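Local coordinates for protein iron-containing alcohol dehydrogenase (Ralstonia eutropha, PDB 3JZD) that probably reduces maleylacetate to 3-oxoadipate with NADH or NADPH, as a homodimeric member of the iron-containing alcohol dehydrogenase family that binds NAD, at residues V191-A196 with M280-R285. Residues are numbered along the deposited sequence; the frame is centred on the assembly and turned at random. Where two conformers were deposited one is given.
Sequences VMSLMA and MARIRR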
ATOM      1  N   VAL A 191       4.128  -5.417  -4.550  1.00 17.08           N
ATOM      2  CA  VAL A 191       3.415  -4.775  -3.468  1.00 17.21           C
ATOM      3  C   VAL A 191       2.016  -5.365  -3.368  1.00 17.97           C
ATOM      4  O   VAL A 191       1.553  -5.733  -2.298  1.00 18.98           O
ATOM      5  CB  VAL A 191       3.437  -3.250  -3.619  1.00 18.05           C
ATOM      6  CG1 VAL A 191       2.628  -2.654  -2.573  1.00 16.10           C
ATOM      7  CG2 VAL A 191       4.934  -2.745  -3.538  1.00 18.87           C
HETATM    8  N   MSE A 192       1.347  -5.499  -4.499  1.00 18.82           N
HETATM    9  CA  MSE A 192       0.033  -6.128  -4.521  1.00 17.16           C
HETATM   10  C   MSE A 192       0.145  -7.596  -4.005  1.00 15.71           C
HETATM   11  O   MSE A 192      -0.708  -8.080  -3.234  1.00 12.84           O
HETATM   12  CB  MSE A 192      -0.556  -6.049  -5.926  1.00 17.30           C
HETATM   13  CG  MSE A 192      -0.960  -4.646  -6.317  1.00 20.72           C
HETATM   14 SE   MSE A 192      -2.559  -4.085  -5.340  0.75 22.09          SE
HETATM   15  CE  MSE A 192      -2.175  -2.180  -5.180  1.00 30.93           C
ATOM     16  N   SER A 193       1.201  -8.282  -4.404  1.00 12.26           N
ATOM     17  CA  SER A 193       1.397  -9.647  -3.955  1.00 13.56           C
ATOM     18  C   SER A 193       1.661  -9.770  -2.466  1.00 14.98           C
ATOM     19  O   SER A 193       1.190 -10.717  -1.842  1.00 15.36           O
ATOM     20  CB  SER A 193       2.513 -10.297  -4.770  1.00 14.22           C
ATOM     21  OG  SER A 193       2.026 -10.410  -6.093  1.00 17.71           O
ATOM     22  N   LEU A 194       2.424  -8.816  -1.903  1.00 14.72           N
ATOM     23  CA  LEU A 194       2.645  -8.751  -0.482  1.00 14.03           C
ATOM     24  C   LEU A 194       1.314  -8.587   0.264  1.00 14.07           C
ATOM     25  O   LEU A 194       1.060  -9.260   1.277  1.00 12.43           O
ATOM     26  CB  LEU A 194       3.597  -7.605  -0.161  1.00 15.22           C
ATOM     27  CG  LEU A 194       4.151  -7.406   1.237  1.00 19.50           C
ATOM     28  CD1 LEU A 194       5.206  -8.477   1.632  1.00 13.30           C
ATOM     29  CD2 LEU A 194       4.764  -5.973   1.320  1.00 18.99           C
HETATM   30  N   MSE A 195       0.443  -7.704  -0.235  1.00 13.70           N
HETATM   31  CA  MSE A 195      -0.816  -7.499   0.441  0.67 13.47           C
HETATM   32  C   MSE A 195      -1.731  -8.716   0.204  1.00 14.19           C
HETATM   33  O   MSE A 195      -2.500  -9.093   1.110  1.00 13.90           O
HETATM   34  CB  MSE A 195      -1.473  -6.197  -0.008  0.67 13.79           C
HETATM   35  CG  MSE A 195      -0.585  -4.963   0.199  0.67 14.82           C
HETATM   36 SE   MSE A 195      -1.566  -3.388  -0.384  0.50 18.15          SE
HETATM   37  CE  MSE A 195      -2.859  -3.357   1.005  0.67 18.35           C
ATOM     38  N   ALA A 196      -1.628  -9.340  -0.980  1.00 14.36           N
ATOM     39  CA  ALA A 196      -2.427 -10.538  -1.297  1.00 14.69           C
ATOM     40  C   ALA A 196      -2.166 -11.640  -0.290  1.00 16.05           C
ATOM     41  O   ALA A 196      -3.068 -12.185   0.322  1.00 17.47           O
ATOM     42  CB  ALA A 196      -2.095 -11.032  -2.683  1.00 14.80           C
HETATM   43  N   MSE A 280       0.799 -20.554  -6.298  1.00 15.96           N
HETATM   44  CA  MSE A 280       0.264 -21.619  -5.461  1.00 15.27           C
HETATM   45  C   MSE A 280       1.032 -21.832  -4.162  1.00 16.25           C
HETATM   46  O   MSE A 280       0.412 -22.002  -3.097  1.00 16.41           O
HETATM   47  CB  MSE A 280       0.221 -22.942  -6.205  1.00 17.30           C
HETATM   48  CG  MSE A 280      -0.739 -23.076  -7.352  1.00 13.95           C
HETATM   49 SE   MSE A 280      -2.581 -22.479  -7.082  0.75 16.24          SE
HETATM   50  CE  MSE A 280      -2.370 -20.563  -7.324  1.00 22.33           C
ATOM     51  N   ALA A 281       2.370 -21.874  -4.241  1.00 16.30           N
ATOM     52  CA  ALA A 281       3.213 -21.958  -3.055  1.00 16.09           C
ATOM     53  C   ALA A 281       2.980 -20.797  -2.049  1.00 16.39           C
ATOM     54  O   ALA A 281       3.075 -20.988  -0.846  1.00 16.87           O
ATOM     55  CB  ALA A 281       4.718 -22.087  -3.436  1.00 15.99           C
ATOM     56  N   ARG A 282       2.710 -19.597  -2.539  1.00 16.79           N
ATOM     57  CA  ARG A 282       2.401 -18.472  -1.672  1.00 16.67           C
ATOM     58  C   ARG A 282       1.015 -18.631  -1.073  1.00 16.15           C
ATOM     59  O   ARG A 282       0.819 -18.336   0.093  1.00 14.76           O
ATOM     60  CB  ARG A 282       2.540 -17.123  -2.388  1.00 17.52           C
ATOM     61  CG  ARG A 282       3.989 -16.854  -2.804  1.00 23.43           C
ATOM     62  CD  ARG A 282       4.228 -15.539  -3.461  1.00 26.20           C
ATOM     63  NE  ARG A 282       4.068 -14.417  -2.525  1.00 38.56           N
ATOM     64  CZ  ARG A 282       4.405 -13.161  -2.809  1.00 34.81           C
ATOM     65  NH1 ARG A 282       4.904 -12.874  -4.013  1.00 32.48           N
ATOM     66  NH2 ARG A 282       4.256 -12.200  -1.892  1.00 37.61           N
ATOM     67  N   ILE A 283       0.051 -19.124  -1.838  1.00 14.02           N
ATOM     68  CA  ILE A 283      -1.255 -19.334  -1.261  1.00 14.24           C
ATOM     69  C   ILE A 283      -1.187 -20.419  -0.174  1.00 14.30           C
ATOM     70  O   ILE A 283      -1.830 -20.303   0.865  1.00 16.69           O
ATOM     71  CB  ILE A 283      -2.258 -19.702  -2.314  1.00 16.45           C
ATOM     72  CG1 ILE A 283      -2.498 -18.492  -3.251  1.00 15.90           C
ATOM     73  CG2 ILE A 283      -3.536 -20.212  -1.648  1.00 12.12           C
ATOM     74  CD1 ILE A 283      -3.268 -18.886  -4.536  1.00 14.94           C
ATOM     75  N   ARG A 284      -0.403 -21.462  -0.419  1.00 15.18           N
ATOM     76  CA  ARG A 284      -0.238 -22.575   0.526  1.00 16.55           C
ATOM     77  C   ARG A 284       0.392 -22.119   1.827  1.00 18.00           C
ATOM     78  O   ARG A 284      -0.101 -22.463   2.909  1.00 19.40           O
ATOM     79  CB  ARG A 284       0.586 -23.685  -0.097  1.00 17.67           C
ATOM     80  CG  ARG A 284      -0.208 -24.402  -1.183  1.00 18.16           C
ATOM     81  CD  ARG A 284       0.630 -25.341  -2.060  1.00 19.76           C
ATOM     82  NE  ARG A 284       1.488 -26.210  -1.266  1.00 20.16           N
ATOM     83  CZ  ARG A 284       2.798 -26.387  -1.447  1.00 24.04           C
ATOM     84  NH1 ARG A 284       3.459 -25.814  -2.457  1.00 19.82           N
ATOM     85  NH2 ARG A 284       3.447 -27.174  -0.610  1.00 20.81           N
ATOM     86  N   ARG A 285       1.448 -21.314   1.710  1.00 17.99           N
ATOM     87  CA  ARG A 285       2.130 -20.754   2.874  1.00 18.71           C
ATOM     88  C   ARG A 285       1.163 -19.903   3.676  1.00 17.75           C
ATOM     89  O   ARG A 285       1.130 -19.998   4.890  1.00 16.83           O
ATOM     90  CB  ARG A 285       3.321 -19.906   2.434  1.00 20.26           C
ATOM     91  CG  ARG A 285       4.164 -19.368   3.568  1.00 29.25           C
ATOM     92  CD  ARG A 285       5.467 -18.734   3.072  1.00 32.16           C
ATOM     93  NE  ARG A 285       5.227 -17.602   2.173  1.00 41.18           N
ATOM     94  CZ  ARG A 285       6.175 -16.953   1.487  1.00 46.60           C
ATOM     95  NH1 ARG A 285       7.455 -17.312   1.587  1.00 52.96           N
ATOM     96  NH2 ARG A 285       5.852 -15.938   0.683  1.00 40.07           N
TER
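R282 reaches across to S193 with the far end of its guanidinium, and between 191-196 and 280-285 every close contact is made by this one side chain. NH1 comes to 3.6 Å from S193 CB, while NH2 lies 3.4 Å from the backbone O of S193. The second approach looks like a hydrogen bond on distance alone, but its angle is poor; the guanidinium meets the carbonyl obliquely, and the contact is best read as van der Waals and at most loosely electrostatic, NH2 having its hydrogen bond just outside the two segments. NH2 also passes L194 N at 3.8 Å. The reach comes from the torsions: CG stands anti to the carbonyl carbon (chi1 -65°), chi2 is extended, and a single bend at chi3 (69°) turns the end of the chain. What holds the guanidinium is E197, one turn beyond S193 on the same helix, whose OE1 forms a salt bridge with R282 NE; its OE2 takes R285 NE, so one carboxylate ties down two arginines of helix 277-287. Both helices belong to the all-helical C-terminal part of the iron-containing alcohol dehydrogenase fold, and this contact lies away from the NAD site. The nearest CA atoms, those of S193 and R282, are still 9.2 Å apart, and only 97 Å² is buried between the segments, nearly all of it by R282 and S193. S193 offers its CB rather than its hydroxyl: OG sits beside its own backbone N (chi1 -67°) and bonds back to N189 O, one turn earlier. L194 starts its side chain away from 280-285 and packs on E198 of the second subunit, placing this turn of helix 190-212 at the dimer interface.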